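Local coordinates for protein alginate lyase (Chitinophaga sp. MD30, PDB 6KCW) that cleaves the polysaccharide alginate by beta-elimination, as a calcium-binding bacterial member of polysaccharide lyase family 36, at residues P107-N112 with K137-Q142; G101-D106 with G113-M118; D42-V47 with Y231-V236; Y76-H81 with Y163-Y168. All blocks are in the same frame, centred on the assembly; numbering follows the deposited sequence.

Contact 1: P107-N112 with K137-Q142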
loop_
_atom_site.group_PDB
_atom_site.type_symbol
_atom_site.label_atom_id
_atom_site.label_comp_id
_atom_site.label_asym_id
_atom_site.label_seq_id
_atom_site.Cartn_x
_atom_site.Cartn_y
_atom_site.Cartn_z
ATOM N N PRO A 107 -0.679 -0.367 17.176
ATOM C CA PRO A 107 0.668 0.120 16.878
ATOM C C PRO A 107 1.709 -0.982 17.012
ATOM O O PRO A 107 1.515 -1.999 17.682
ATOM C CB PRO A 107 0.880 1.216 17.928
ATOM C CG PRO A 107 0.086 0.736 19.095
ATOM C CD PRO A 107 -1.132 0.049 18.515
ATOM N N GLY A 108 2.838 -0.760 16.340
ATOM C CA GLY A 108 3.964 -1.673 16.410
ATOM C C GLY A 108 4.676 -1.702 17.753
ATOM O O GLY A 108 5.739 -2.313 17.865
ATOM N N TRP A 109 4.090 -1.074 18.782
ATOM C CA TRP A 109 4.764 -0.952 20.075
ATOM C C TRP A 109 5.062 -2.303 20.713
ATOM O O TRP A 109 6.011 -2.412 21.502
ATOM C CB TRP A 109 3.923 -0.112 21.030
ATOM C CG TRP A 109 3.728 1.286 20.579
ATOM C CD1 TRP A 109 4.522 1.984 19.726
ATOM C CD2 TRP A 109 2.665 2.172 20.958
ATOM N NE1 TRP A 109 4.025 3.253 19.549
ATOM C CE2 TRP A 109 2.881 3.390 20.291
ATOM C CE3 TRP A 109 1.555 2.054 21.799
ATOM C CZ2 TRP A 109 2.026 4.484 20.438
ATOM C CZ3 TRP A 109 0.708 3.138 21.931
ATOM C CH2 TRP A 109 0.951 4.335 21.261
ATOM N N ASP A 110 4.275 -3.338 20.409
ATOM C CA ASP A 110 4.523 -4.634 21.028
ATOM C C ASP A 110 5.684 -5.371 20.386
ATOM O O ASP A 110 5.950 -6.516 20.759
ATOM C CB ASP A 110 3.251 -5.503 21.014
ATOM C CG ASP A 110 2.849 -5.982 19.618
ATOM O OD1 ASP A 110 3.458 -5.536 18.629
ATOM O OD2 ASP A 110 1.883 -6.791 19.516
ATOM N N GLY A 111 6.368 -4.741 19.430
ATOM C CA GLY A 111 7.587 -5.285 18.864
ATOM C C GLY A 111 7.408 -6.500 17.984
ATOM O O GLY A 111 8.400 -7.174 17.675
ATOM N N ASN A 112 6.176 -6.779 17.544
ATOM C CA ASN A 112 5.829 -8.003 16.832
ATOM C C ASN A 112 5.436 -7.776 15.376
ATOM O O ASN A 112 5.068 -8.742 14.699
ATOM C CB ASN A 112 4.665 -8.730 17.546
ATOM C CG ASN A 112 5.024 -9.203 18.952
ATOM O OD1 ASN A 112 6.177 -9.505 19.242
ATOM N ND2 ASN A 112 4.026 -9.277 19.826
ATOM N N LYS A 137 7.965 -0.223 15.269
ATOM C CA LYS A 137 8.199 -0.398 16.693
ATOM C C LYS A 137 8.160 0.925 17.438
ATOM O O LYS A 137 7.800 0.963 18.622
ATOM C CB LYS A 137 9.544 -1.087 16.913
ATOM C CG LYS A 137 9.960 -1.163 18.360
ATOM C CD LYS A 137 9.177 -2.214 19.089
ATOM C CE LYS A 137 9.425 -2.120 20.565
ATOM N NZ LYS A 137 8.686 -0.921 21.081
ATOM N N ASP A 138 8.507 2.020 16.767
ATOM C CA ASP A 138 8.699 3.298 17.441
ATOM C C ASP A 138 7.768 4.382 16.912
ATOM O O ASP A 138 8.051 5.571 17.104
ATOM C CB ASP A 138 10.159 3.749 17.324
ATOM C CG ASP A 138 11.130 2.742 17.915
ATOM O OD1 ASP A 138 11.132 2.586 19.154
ATOM O OD2 ASP A 138 11.897 2.120 17.141
ATOM N N GLN A 139 6.668 4.006 16.253
ATOM C CA GLN A 139 5.720 5.007 15.796
ATOM C C GLN A 139 5.275 5.870 16.975
ATOM O O GLN A 139 5.119 5.365 18.098
ATOM C CB GLN A 139 4.509 4.350 15.122
ATOM C CG GLN A 139 3.675 3.474 16.036
ATOM C CD GLN A 139 2.694 2.610 15.279
ATOM O OE1 GLN A 139 2.979 1.454 14.967
ATOM N NE2 GLN A 139 1.525 3.165 14.981
ATOM N N PRO A 140 5.098 7.157 16.776
ATOM C CA PRO A 140 4.773 8.044 17.896
ATOM C C PRO A 140 3.324 7.961 18.323
ATOM O O PRO A 140 2.999 8.243 19.472
ATOM C CB PRO A 140 5.097 9.431 17.332
ATOM C CG PRO A 140 4.832 9.286 15.877
ATOM C CD PRO A 140 5.308 7.907 15.531
ATOM N N GLY A 141 2.438 7.614 17.392
ATOM C CA GLY A 141 1.023 7.531 17.659
ATOM C C GLY A 141 0.513 6.105 17.544
ATOM O O GLY A 141 1.217 5.181 17.144
ATOM N N GLN A 142 -0.755 5.947 17.910
ATOM C CA GLN A 142 -1.363 4.629 17.874
ATOM C C GLN A 142 -1.693 4.217 16.449
ATOM O O GLN A 142 -1.736 3.020 16.144
ATOM C CB GLN A 142 -2.614 4.625 18.751
ATOM C CG GLN A 142 -3.404 3.346 18.709
ATOM C CD GLN A 142 -4.614 3.371 19.646
ATOM O OE1 GLN A 142 -5.346 2.390 19.734
ATOM N NE2 GLN A 142 -4.829 4.483 20.330
#
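Gln-139 works its side chain between Pro-107, Gly-108 and the indole of Trp-109. From CB the chain leaves with CG wedged between the backbone N and the carbonyl carbon (chi1 64°) and then runs extended, which carries the amide to Pro-107 and Gly-108. CG lies 3.5 Å from Trp-109 NE1, and CD rests 3.5 Å from Pro-107 CB. At the tip, Gln-139 OE1 accepts a short, almost straight bond from Gly-108 N (2.6 Å), the donor standing above the carbonyl plane; the same oxygen also takes the N-H of His-136. Gln-139 NE2 turns back to its own loop and donates to Gly-141 O (3.0 Å). The indole crosses this side chain at about a right angle, and Trp-109 NE1 points in the ring plane at Gln-139 O (2.8 Å). With an alanine in place of this glutamine, Gly-108 N is likely to lose its acceptor and a gap to open beside Pro-107. Farther along, Lys-137, bent at chi2 and chi4, lays CD 3.5 Å from Gly-111 CA and brings NZ to Trp-109 O (3.1 Å). Asp-110 OD1 accepts from Asn-112 N, an Asx turn that shapes the loop just beyond. Two irregular loops are thus clasped together by a buried glutamine and a surface tryptophan, at the rim of the beta-jelly-roll expected of the concanavalin clan.

Contact 2: G101-D106 with G113-M118. With PO4 (phosphate ion), chain B.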
loop_
_atom_site.group_PDB
_atom_site.type_symbol
_atom_site.label_atom_id
_atom_site.label_comp_id
_atom_site.label_asym_id
_atom_site.label_seq_id
_atom_site.Cartn_x
_atom_site.Cartn_y
_atom_site.Cartn_z
ATOM N N GLY A 101 2.241 -7.747 10.963
ATOM C CA GLY A 101 1.705 -6.750 10.044
ATOM C C GLY A 101 0.804 -5.699 10.670
ATOM O O GLY A 101 -0.329 -5.505 10.224
ATOM N N ASN A 102 1.300 -5.001 11.688
ATOM C CA ASN A 102 0.456 -4.086 12.444
ATOM C C ASN A 102 -0.148 -3.000 11.562
ATOM O O ASN A 102 0.541 -2.380 10.739
ATOM C CB ASN A 102 1.249 -3.487 13.599
ATOM C CG ASN A 102 1.546 -4.521 14.654
ATOM O OD1 ASN A 102 2.239 -5.499 14.371
ATOM N ND2 ASN A 102 0.965 -4.361 15.856
ATOM N N THR A 103 -1.464 -2.847 11.702
ATOM C CA THR A 103 -2.308 -1.846 11.052
ATOM C C THR A 103 -3.466 -1.555 12.003
ATOM O O THR A 103 -3.514 -2.064 13.128
ATOM C CB THR A 103 -2.875 -2.318 9.700
ATOM O OG1 THR A 103 -3.802 -3.387 9.925
ATOM C CG2 THR A 103 -1.802 -2.793 8.744
ATOM N N GLY A 104 -4.443 -0.783 11.529
ATOM C CA GLY A 104 -5.608 -0.527 12.367
ATOM C C GLY A 104 -5.243 0.382 13.523
ATOM O O GLY A 104 -4.403 1.279 13.414
ATOM N N GLY A 105 -5.870 0.162 14.655
ATOM C CA GLY A 105 -5.440 0.949 15.789
ATOM C C GLY A 105 -4.367 0.227 16.568
ATOM O O GLY A 105 -4.175 0.489 17.753
ATOM N N ASP A 106 -3.656 -0.694 15.918
ATOM C CA ASP A 106 -2.744 -1.585 16.627
ATOM C C ASP A 106 -1.304 -1.186 16.331
ATOM O O ASP A 106 -0.719 -1.650 15.344
ATOM C CB ASP A 106 -2.999 -3.039 16.229
ATOM C CG ASP A 106 -2.502 -4.020 17.272
ATOM O OD1 ASP A 106 -1.536 -3.689 18.015
ATOM O OD2 ASP A 106 -3.102 -5.119 17.346
ATOM N N GLY A 113 5.458 -6.547 14.879
ATOM C CA GLY A 113 5.185 -6.350 13.465
ATOM C C GLY A 113 4.897 -4.907 13.129
ATOM O O GLY A 113 4.781 -4.042 13.997
ATOM N N GLY A 114 4.792 -4.659 11.825
ATOM C CA GLY A 114 4.401 -3.361 11.306
ATOM C C GLY A 114 4.051 -3.489 9.842
ATOM O O GLY A 114 4.033 -4.590 9.287
ATOM N N THR A 115 3.751 -2.345 9.218
ATOM C CA THR A 115 3.525 -2.283 7.774
ATOM C C THR A 115 4.148 -1.028 7.179
ATOM O O THR A 115 4.279 0.004 7.843
ATOM C CB THR A 115 2.045 -2.277 7.377
ATOM O OG1 THR A 115 1.351 -1.279 8.139
ATOM C CG2 THR A 115 1.422 -3.649 7.555
ATOM N N LEU A 116 4.508 -1.132 5.897
ATOM C CA LEU A 116 4.898 -0.002 5.065
ATOM C C LEU A 116 3.806 0.098 4.000
ATOM O O LEU A 116 3.777 -0.700 3.061
ATOM C CB LEU A 116 6.288 -0.225 4.464
ATOM C CG LEU A 116 7.203 0.921 3.992
ATOM C CD1 LEU A 116 8.503 0.368 3.419
ATOM C CD2 LEU A 116 6.507 1.819 2.965
ATOM N N ARG A 117 2.886 1.047 4.163
ATOM C CA ARG A 117 1.873 1.341 3.152
ATOM C C ARG A 117 1.907 2.829 2.833
ATOM O O ARG A 117 2.695 3.595 3.402
ATOM C CB ARG A 117 0.460 0.922 3.602
ATOM C CG ARG A 117 0.306 -0.570 3.826
ATOM C CD ARG A 117 -1.036 -0.923 4.486
ATOM N NE ARG A 117 -1.310 -0.100 5.655
ATOM C CZ ARG A 117 -2.488 -0.041 6.265
ATOM N NH1 ARG A 117 -3.514 -0.764 5.833
ATOM N NH2 ARG A 117 -2.645 0.747 7.315
ATOM N N MET A 118 1.038 3.238 1.906
ATOM C CA MET A 118 0.984 4.618 1.447
ATOM C C MET A 118 -0.465 5.075 1.389
ATOM O O MET A 118 -1.372 4.281 1.111
ATOM C CB MET A 118 1.650 4.792 0.056
ATOM C CG MET A 118 1.811 6.257 -0.388
ATOM S SD MET A 118 2.661 6.490 -1.970
ATOM C CE MET A 118 1.436 5.807 -3.108
HETATM P P PO4 B . -5.343 2.304 10.047
HETATM O O1 PO4 B . -5.347 1.182 9.041
HETATM O O2 PO4 B . -6.388 2.025 11.105
HETATM O O3 PO4 B . -5.737 3.615 9.403
HETATM O O4 PO4 B . -3.966 2.384 10.725
#
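The CG2 methyl of Thr-103 caps one face of the Arg-117 guanidinium, over its centre, 3.8 Å from Arg-117 CZ. Thr-103 and Thr-115 cross at about a right angle, their CG2 methyls meeting at 3.5 Å. Because Thr-115 holds OG1 between its backbone N and carbonyl carbon (chi1 50°), the hydroxyl faces the loop and lies 2.9 Å from Asn-102 O. The guanidinium uses its edge for polar work. Arg-117 NH2 donates almost straight to O1 of a bound phosphate (3.2 Å), which lies in the guanidinium plane, while NH1 bonds His-212 ND1. Residues 103-106 form a type II' beta turn with Gly-104 in its second position, where the positive phi suits glycine, and Gly-104 N adds a weak bond to the same phosphate O1 (3.3 Å). This turn overhangs strand 113-122 in the six-stranded sheet of the beta-jelly-roll. The phosphate probably came from the crystallisation liquor, but the site, completed by Lys-91 and Tyr-133, is consistent with a pocket for an anionic group such as a uronate carboxylate. At the far end the Asn-102 amide lies against Gly-113 without bonding to it. Its ND2 is turned back into the loop and donates to Asp-106 O (3.2 Å), which lies in the amide plane. Beside it Gly-101 CA approaches Gly-114 O at 3.3 Å in a CA-H...O contact.

Contact 3: D42-V47 with Y231-V236; sequences DGTLRV and YYDNLV. With CA (calcium ion), chain C.
The rings of Tyr-231 and Tyr-232 lie on opposite faces of the nine-stranded sheet of a beta-jelly-roll, where segments 42-47 and 231-236 are antiparallel neighbours, their short axes at 154°. Thr-44 OG1 stands at the edge of the Tyr-231 ring, near its plane, while hydrogen-bonding Ser-41 O; the Arg-46 chain runs alongside in the same direction, with CG 3.4 Å from Tyr-231 CE2. Arg-79 makes a cation-pi contact with the same ring. Tyr-232 receives Val-47 CG2 at its edge, in plane, 3.8 Å from CE2; Phe-211 packs edge-to-face against it, and Tyr-232 OH hydrogen-bonds Thr-213 OG1. Leu-45 and Tyr-232 form a hydrogen-bonded pair, Leu-45 N to Tyr-232 O at 2.9 Å and Tyr-232 N to Leu-45 O at 2.8 Å, and Arg-46 faces Tyr-231 in the non-hydrogen-bonded pair that follows. Next to this pairing lies the calcium site, completed by Asn-9, Asn-11 and two waters. The Asp-233 carboxylate turns toward the metal with CG opposite the backbone N (chi1 -154°). It grips the ion with both oxygens, OD1 at 2.5 Å and OD2 at 2.7 Å from the calcium, and Gly-43 O binds the same calcium at 2.3 Å.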
loop_
_atom_site.group_PDB
_atom_site.type_symbol
_atom_site.label_atom_id
_atom_site.label_comp_id
_atom_site.label_asym_id
_atom_site.label_seq_id
_atom_site.Cartn_x
_atom_site.Cartn_y
_atom_site.Cartn_z
ATOM N N ASP A 42 -8.467 -0.736 -20.086
ATOM C CA ASP A 42 -7.439 -0.341 -21.060
ATOM C C ASP A 42 -6.040 -0.757 -20.607
ATOM O O ASP A 42 -5.103 0.047 -20.582
ATOM C CB ASP A 42 -7.489 1.164 -21.334
ATOM C CG ASP A 42 -7.990 1.490 -22.729
ATOM O OD1 ASP A 42 -8.606 0.609 -23.372
ATOM O OD2 ASP A 42 -7.761 2.633 -23.187
ATOM N N GLY A 43 -5.892 -2.031 -20.260
ATOM C CA GLY A 43 -4.584 -2.541 -19.904
ATOM C C GLY A 43 -4.090 -2.186 -18.518
ATOM O O GLY A 43 -2.952 -2.537 -18.186
ATOM N N THR A 44 -4.895 -1.514 -17.694
ATOM C CA THR A 44 -4.557 -1.249 -16.301
ATOM C C THR A 44 -5.606 -1.870 -15.395
ATOM O O THR A 44 -6.690 -2.260 -15.834
ATOM C CB THR A 44 -4.456 0.254 -16.001
ATOM O OG1 THR A 44 -5.769 0.797 -15.811
ATOM C CG2 THR A 44 -3.770 0.985 -17.144
ATOM N N LEU A 45 -5.279 -1.944 -14.111
ATOM C CA LEU A 45 -6.191 -2.477 -13.107
ATOM C C LEU A 45 -6.915 -1.324 -12.422
ATOM O O LEU A 45 -6.293 -0.514 -11.724
ATOM C CB LEU A 45 -5.434 -3.328 -12.091
ATOM C CG LEU A 45 -6.158 -3.825 -10.841
ATOM C CD1 LEU A 45 -7.524 -4.446 -11.157
ATOM C CD2 LEU A 45 -5.263 -4.822 -10.126
ATOM N N ARG A 46 -8.225 -1.259 -12.613
ATOM C CA ARG A 46 -9.063 -0.280 -11.935
ATOM C C ARG A 46 -9.697 -0.915 -10.710
ATOM O O ARG A 46 -10.359 -1.956 -10.815
ATOM C CB ARG A 46 -10.152 0.256 -12.855
ATOM C CG ARG A 46 -10.951 1.388 -12.250
ATOM C CD ARG A 46 -12.161 1.672 -13.126
ATOM N NE ARG A 46 -13.135 0.590 -13.045
ATOM C CZ ARG A 46 -14.130 0.415 -13.913
ATOM N NH1 ARG A 46 -14.280 1.243 -14.952
ATOM N NH2 ARG A 46 -14.975 -0.600 -13.752
ATOM N N VAL A 47 -9.500 -0.284 -9.559
ATOM C CA VAL A 47 -10.155 -0.667 -8.318
ATOM C C VAL A 47 -11.241 0.354 -8.007
ATOM O O VAL A 47 -11.038 1.563 -8.174
ATOM C CB VAL A 47 -9.137 -0.785 -7.165
ATOM C CG1 VAL A 47 -9.849 -1.041 -5.838
ATOM C CG2 VAL A 47 -8.143 -1.908 -7.457
ATOM N N TYR A 231 -6.445 3.583 -10.669
ATOM C CA TYR A 231 -5.881 2.690 -11.670
ATOM C C TYR A 231 -4.421 2.394 -11.351
ATOM O O TYR A 231 -3.623 3.315 -11.159
ATOM C CB TYR A 231 -5.995 3.304 -13.059
ATOM C CG TYR A 231 -7.391 3.733 -13.467
ATOM C CD1 TYR A 231 -7.900 4.969 -13.084
ATOM C CD2 TYR A 231 -8.185 2.918 -14.260
ATOM C CE1 TYR A 231 -9.164 5.372 -13.477
ATOM C CE2 TYR A 231 -9.446 3.317 -14.657
ATOM C CZ TYR A 231 -9.923 4.541 -14.261
ATOM O OH TYR A 231 -11.171 4.933 -14.648
ATOM N N TYR A 232 -4.076 1.110 -11.315
ATOM C CA TYR A 232 -2.708 0.650 -11.136
ATOM C C TYR A 232 -2.194 -0.017 -12.411
ATOM O O TYR A 232 -2.966 -0.519 -13.236
ATOM C CB TYR A 232 -2.615 -0.329 -9.956
ATOM C CG TYR A 232 -3.211 0.205 -8.665
ATOM C CD1 TYR A 232 -2.508 1.111 -7.873
ATOM C CD2 TYR A 232 -4.472 -0.199 -8.232
ATOM C CE1 TYR A 232 -3.048 1.597 -6.692
ATOM C CE2 TYR A 232 -5.014 0.292 -7.067
ATOM C CZ TYR A 232 -4.294 1.189 -6.299
ATOM O OH TYR A 232 -4.824 1.683 -5.133
ATOM N N ASP A 233 -0.869 -0.040 -12.556
ATOM C CA ASP A 233 -0.243 -0.655 -13.718
ATOM C C ASP A 233 1.204 -1.004 -13.395
ATOM O O ASP A 233 1.826 -0.411 -12.505
ATOM C CB ASP A 233 -0.298 0.278 -14.932
ATOM C CG ASP A 233 -0.254 -0.471 -16.248
ATOM O OD1 ASP A 233 0.130 -1.662 -16.238
ATOM O OD2 ASP A 233 -0.609 0.139 -17.285
ATOM N N ASN A 234 1.728 -1.987 -14.134
ATOM C CA ASN A 234 3.167 -2.229 -14.229
ATOM C C ASN A 234 3.785 -2.594 -12.881
ATOM O O ASN A 234 4.822 -2.054 -12.487
ATOM C CB ASN A 234 3.871 -1.013 -14.834
ATOM C CG ASN A 234 3.415 -0.727 -16.252
ATOM O OD1 ASN A 234 3.360 -1.627 -17.083
ATOM N ND2 ASN A 234 3.071 0.526 -16.530
ATOM N N LEU A 235 3.161 -3.545 -12.185
ATOM C CA LEU A 235 3.633 -3.971 -10.876
ATOM C C LEU A 235 4.836 -4.891 -11.024
ATOM O O LEU A 235 4.743 -5.942 -11.664
ATOM C CB LEU A 235 2.523 -4.691 -10.113
ATOM C CG LEU A 235 3.022 -5.327 -8.807
ATOM C CD1 LEU A 235 3.415 -4.267 -7.774
ATOM C CD2 LEU A 235 2.002 -6.283 -8.237
ATOM N N VAL A 236 5.958 -4.515 -10.414
ATOM C CA VAL A 236 7.156 -5.352 -10.383
ATOM C C VAL A 236 7.545 -5.550 -8.925
ATOM O O VAL A 236 7.888 -4.590 -8.226
ATOM C CB VAL A 236 8.314 -4.753 -11.194
ATOM C CG1 VAL A 236 9.516 -5.677 -11.137
ATOM C CG2 VAL A 236 7.884 -4.539 -12.637
HETATM CA CA CA C . -0.683 -2.229 -18.511
HETATM O O HOH W 1 -0.947 -1.210 -20.362
HETATM O O HOH W 2 1.929 -1.915 -18.975
#

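Contact 4: Y76-H81 with Y163-Y168; sequences YDVRFH and YHVHVY
Tyr-76 places CG in the crowded position between its backbone N and carbonyl carbon (chi1 65°), which lays its ring alongside Val-165; His-164, with CG anti to its N (chi1 -172°), swings its imidazole to Asp-77 on the other face of the sheet. Val-165 CB sits over one face of the tyrosine ring in a CH-pi contact, 3.5 Å from Tyr-76 CZ; Val-165 CG1 lies against Tyr-76 OH and Val-165 CG2 against Tyr-76 CE2. Val-78 CG1 continues the apolar patch against Val-165 CG2 (3.7 Å). Met-118 of the opposing sheet packs on both Tyr-76 and Val-165, so this face belongs to the core of the beta-sandwich. An alanine in place of this tyrosine would probably strip the cover from Val-165 and open a gap next to Met-118. Between the antiparallel strands the backbone pairs fully: Val-165 N donates to Tyr-76 O at 2.9 Å, nearly along the C=O axis, and Tyr-163 N to Val-78 O at 2.8 Å. On the other face, Asp-77 and His-164 form the non-hydrogen-bonded pair. His-164 ND1 donates from the edge of its ring to Asp-77 OD1 (2.7 Å), coming from above the carboxylate plane, while Tyr-76 O lies over one face of the imidazole. Asp-77 OD2 is taken by Asn-234 ND2, a neighbour of the calcium ligand Asp-233. With His-164 NE2 bonded in turn to Asp-75, the imidazole is fixed between two carboxylates, a setting that would favour its doubly protonated, positively charged form.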
loop_
_atom_site.group_PDB
_atom_site.type_symbol
_atom_site.label_atom_id
_atom_site.label_comp_id
_atom_site.label_asym_id
_atom_site.label_seq_id
_atom_site.Cartn_x
_atom_site.Cartn_y
_atom_site.Cartn_z
ATOM N N TYR A 76 5.266 0.235 -9.110
ATOM C CA TYR A 76 3.973 0.229 -9.776
ATOM C C TYR A 76 3.648 1.661 -10.150
ATOM O O TYR A 76 4.257 2.610 -9.641
ATOM C CB TYR A 76 2.862 -0.356 -8.891
ATOM C CG TYR A 76 2.577 0.461 -7.647
ATOM C CD1 TYR A 76 3.264 0.217 -6.469
ATOM C CD2 TYR A 76 1.636 1.485 -7.662
ATOM C CE1 TYR A 76 3.012 0.958 -5.333
ATOM C CE2 TYR A 76 1.395 2.236 -6.545
ATOM C CZ TYR A 76 2.084 1.966 -5.380
ATOM O OH TYR A 76 1.843 2.704 -4.250
ATOM N N ASP A 77 2.690 1.803 -11.054
ATOM C CA ASP A 77 2.132 3.099 -11.390
ATOM C C ASP A 77 0.730 3.188 -10.831
ATOM O O ASP A 77 0.030 2.180 -10.703
ATOM C CB ASP A 77 2.100 3.330 -12.903
ATOM C CG ASP A 77 3.478 3.422 -13.486
ATOM O OD1 ASP A 77 4.326 4.106 -12.870
ATOM O OD2 ASP A 77 3.720 2.796 -14.539
ATOM N N VAL A 78 0.330 4.400 -10.492
ATOM C CA VAL A 78 -0.988 4.632 -9.932
ATOM C C VAL A 78 -1.497 5.959 -10.465
ATOM O O VAL A 78 -0.725 6.907 -10.643
ATOM C CB VAL A 78 -0.960 4.600 -8.391
ATOM C CG1 VAL A 78 0.100 5.540 -7.852
ATOM C CG2 VAL A 78 -2.336 4.936 -7.841
ATOM N N ARG A 79 -2.791 6.000 -10.776
ATOM C CA ARG A 79 -3.455 7.180 -11.305
ATOM C C ARG A 79 -4.834 7.268 -10.673
ATOM O O ARG A 79 -5.570 6.277 -10.658
ATOM C CB ARG A 79 -3.579 7.099 -12.831
ATOM C CG ARG A 79 -3.710 8.440 -13.539
ATOM C CD ARG A 79 -4.791 8.383 -14.610
ATOM N NE ARG A 79 -4.798 7.107 -15.315
ATOM C CZ ARG A 79 -5.893 6.554 -15.827
ATOM N NH1 ARG A 79 -7.069 7.167 -15.691
ATOM N NH2 ARG A 79 -5.818 5.384 -16.452
ATOM N N PHE A 80 -5.173 8.435 -10.133
ATOM C CA PHE A 80 -6.530 8.654 -9.658
ATOM C C PHE A 80 -7.409 9.038 -10.837
ATOM O O PHE A 80 -6.968 9.727 -11.761
ATOM C CB PHE A 80 -6.574 9.742 -8.588
ATOM C CG PHE A 80 -5.967 9.326 -7.292
ATOM C CD1 PHE A 80 -4.608 9.514 -7.055
ATOM C CD2 PHE A 80 -6.752 8.747 -6.298
ATOM C CE1 PHE A 80 -4.047 9.123 -5.860
ATOM C CE2 PHE A 80 -6.200 8.351 -5.103
ATOM C CZ PHE A 80 -4.849 8.541 -4.875
ATOM N N HIS A 81 -8.651 8.569 -10.805
ATOM C CA HIS A 81 -9.593 8.831 -11.871
ATOM C C HIS A 81 -9.752 10.334 -12.100
ATOM O O HIS A 81 -9.375 11.170 -11.276
ATOM C CB HIS A 81 -10.938 8.195 -11.537
ATOM C CG HIS A 81 -11.965 8.347 -12.612
ATOM N ND1 HIS A 81 -12.860 9.393 -12.641
ATOM C CD2 HIS A 81 -12.242 7.582 -13.694
ATOM C CE1 HIS A 81 -13.648 9.264 -13.693
ATOM N NE2 HIS A 81 -13.292 8.174 -14.349
ATOM N N TYR A 163 1.443 8.437 -11.372
ATOM C CA TYR A 163 2.566 8.555 -10.452
ATOM C C TYR A 163 3.241 7.197 -10.321
ATOM O O TYR A 163 2.585 6.208 -9.975
ATOM C CB TYR A 163 2.090 9.058 -9.092
ATOM C CG TYR A 163 1.567 10.471 -9.142
ATOM C CD1 TYR A 163 2.428 11.567 -9.044
ATOM C CD2 TYR A 163 0.221 10.712 -9.300
ATOM C CE1 TYR A 163 1.939 12.867 -9.098
ATOM C CE2 TYR A 163 -0.275 11.995 -9.353
ATOM C CZ TYR A 163 0.572 13.066 -9.250
ATOM O OH TYR A 163 0.028 14.330 -9.306
ATOM N N HIS A 164 4.540 7.144 -10.626
ATOM C CA HIS A 164 5.297 5.926 -10.375
ATOM C C HIS A 164 5.772 5.895 -8.932
ATOM O O HIS A 164 6.319 6.884 -8.430
ATOM C CB HIS A 164 6.502 5.792 -11.300
ATOM C CG HIS A 164 7.171 4.457 -11.186
ATOM N ND1 HIS A 164 6.748 3.352 -11.892
ATOM C CD2 HIS A 164 8.198 4.036 -10.412
ATOM C CE1 HIS A 164 7.496 2.311 -11.572
ATOM N NE2 HIS A 164 8.383 2.699 -10.673
ATOM N N VAL A 165 5.577 4.748 -8.281
ATOM C CA VAL A 165 5.919 4.539 -6.880
ATOM C C VAL A 165 6.944 3.416 -6.797
ATOM O O VAL A 165 6.720 2.324 -7.344
ATOM C CB VAL A 165 4.670 4.188 -6.055
ATOM C CG1 VAL A 165 4.960 4.257 -4.559
ATOM C CG2 VAL A 165 3.504 5.081 -6.456
ATOM N N HIS A 166 8.070 3.693 -6.138
ATOM C CA HIS A 166 9.037 2.684 -5.719
ATOM C C HIS A 166 9.022 2.572 -4.191
ATOM O O HIS A 166 9.073 3.589 -3.484
ATOM C CB HIS A 166 10.447 3.037 -6.212
ATOM C CG HIS A 166 11.505 2.098 -5.728
ATOM N ND1 HIS A 166 11.681 0.839 -6.261
ATOM C CD2 HIS A 166 12.424 2.221 -4.744
ATOM C CE1 HIS A 166 12.668 0.230 -5.628
ATOM N NE2 HIS A 166 13.130 1.043 -4.697
ATOM N N VAL A 167 8.938 1.342 -3.684
ATOM C CA VAL A 167 8.976 1.070 -2.251
ATOM C C VAL A 167 10.114 0.095 -1.980
ATOM O O VAL A 167 10.304 -0.866 -2.731
ATOM C CB VAL A 167 7.634 0.501 -1.745
ATOM C CG1 VAL A 167 7.813 -0.215 -0.432
ATOM C CG2 VAL A 167 6.593 1.603 -1.628
ATOM N N TYR A 168 10.881 0.361 -0.926
ATOM C CA TYR A 168 11.975 -0.496 -0.488
ATOM C C TYR A 168 11.877 -0.663 1.018
ATOM O O TYR A 168 11.693 0.324 1.740
ATOM C CB TYR A 168 13.343 0.101 -0.847
ATOM C CG TYR A 168 14.520 -0.637 -0.236
ATOM C CD1 TYR A 168 14.702 -1.991 -0.468
ATOM C CD2 TYR A 168 15.462 0.025 0.546
ATOM C CE1 TYR A 168 15.775 -2.675 0.066
ATOM C CE2 TYR A 168 16.547 -0.655 1.095
ATOM C CZ TYR A 168 16.695 -2.010 0.843
ATOM O OH TYR A 168 17.751 -2.715 1.377
#

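In the fold
Contacts 3 and 4 lie side by side in the nine-stranded sheet, where strands 228-241 and 71-80 are neighbours, and Asp-77 N lies 2.8 Å from Asp-233 O. Contact 2 sits on the six-stranded sheet facing them, and its Leu-116 meets Val-167 of contact 4 in the interior of the sandwich. Contact 1 extends contact 2 outward, its segments alternating with those of contact 2 along the chain. Contacts 2 and 4 are buried, contacts 1 and 3 partly buried. Chemistry follows place: contact 4 pairs apolar core with a charged outer face, contact 3 ends in metal ligands, contact 2 holds an anion, and contact 1 relies on side-chain-to-backbone bonds between loops.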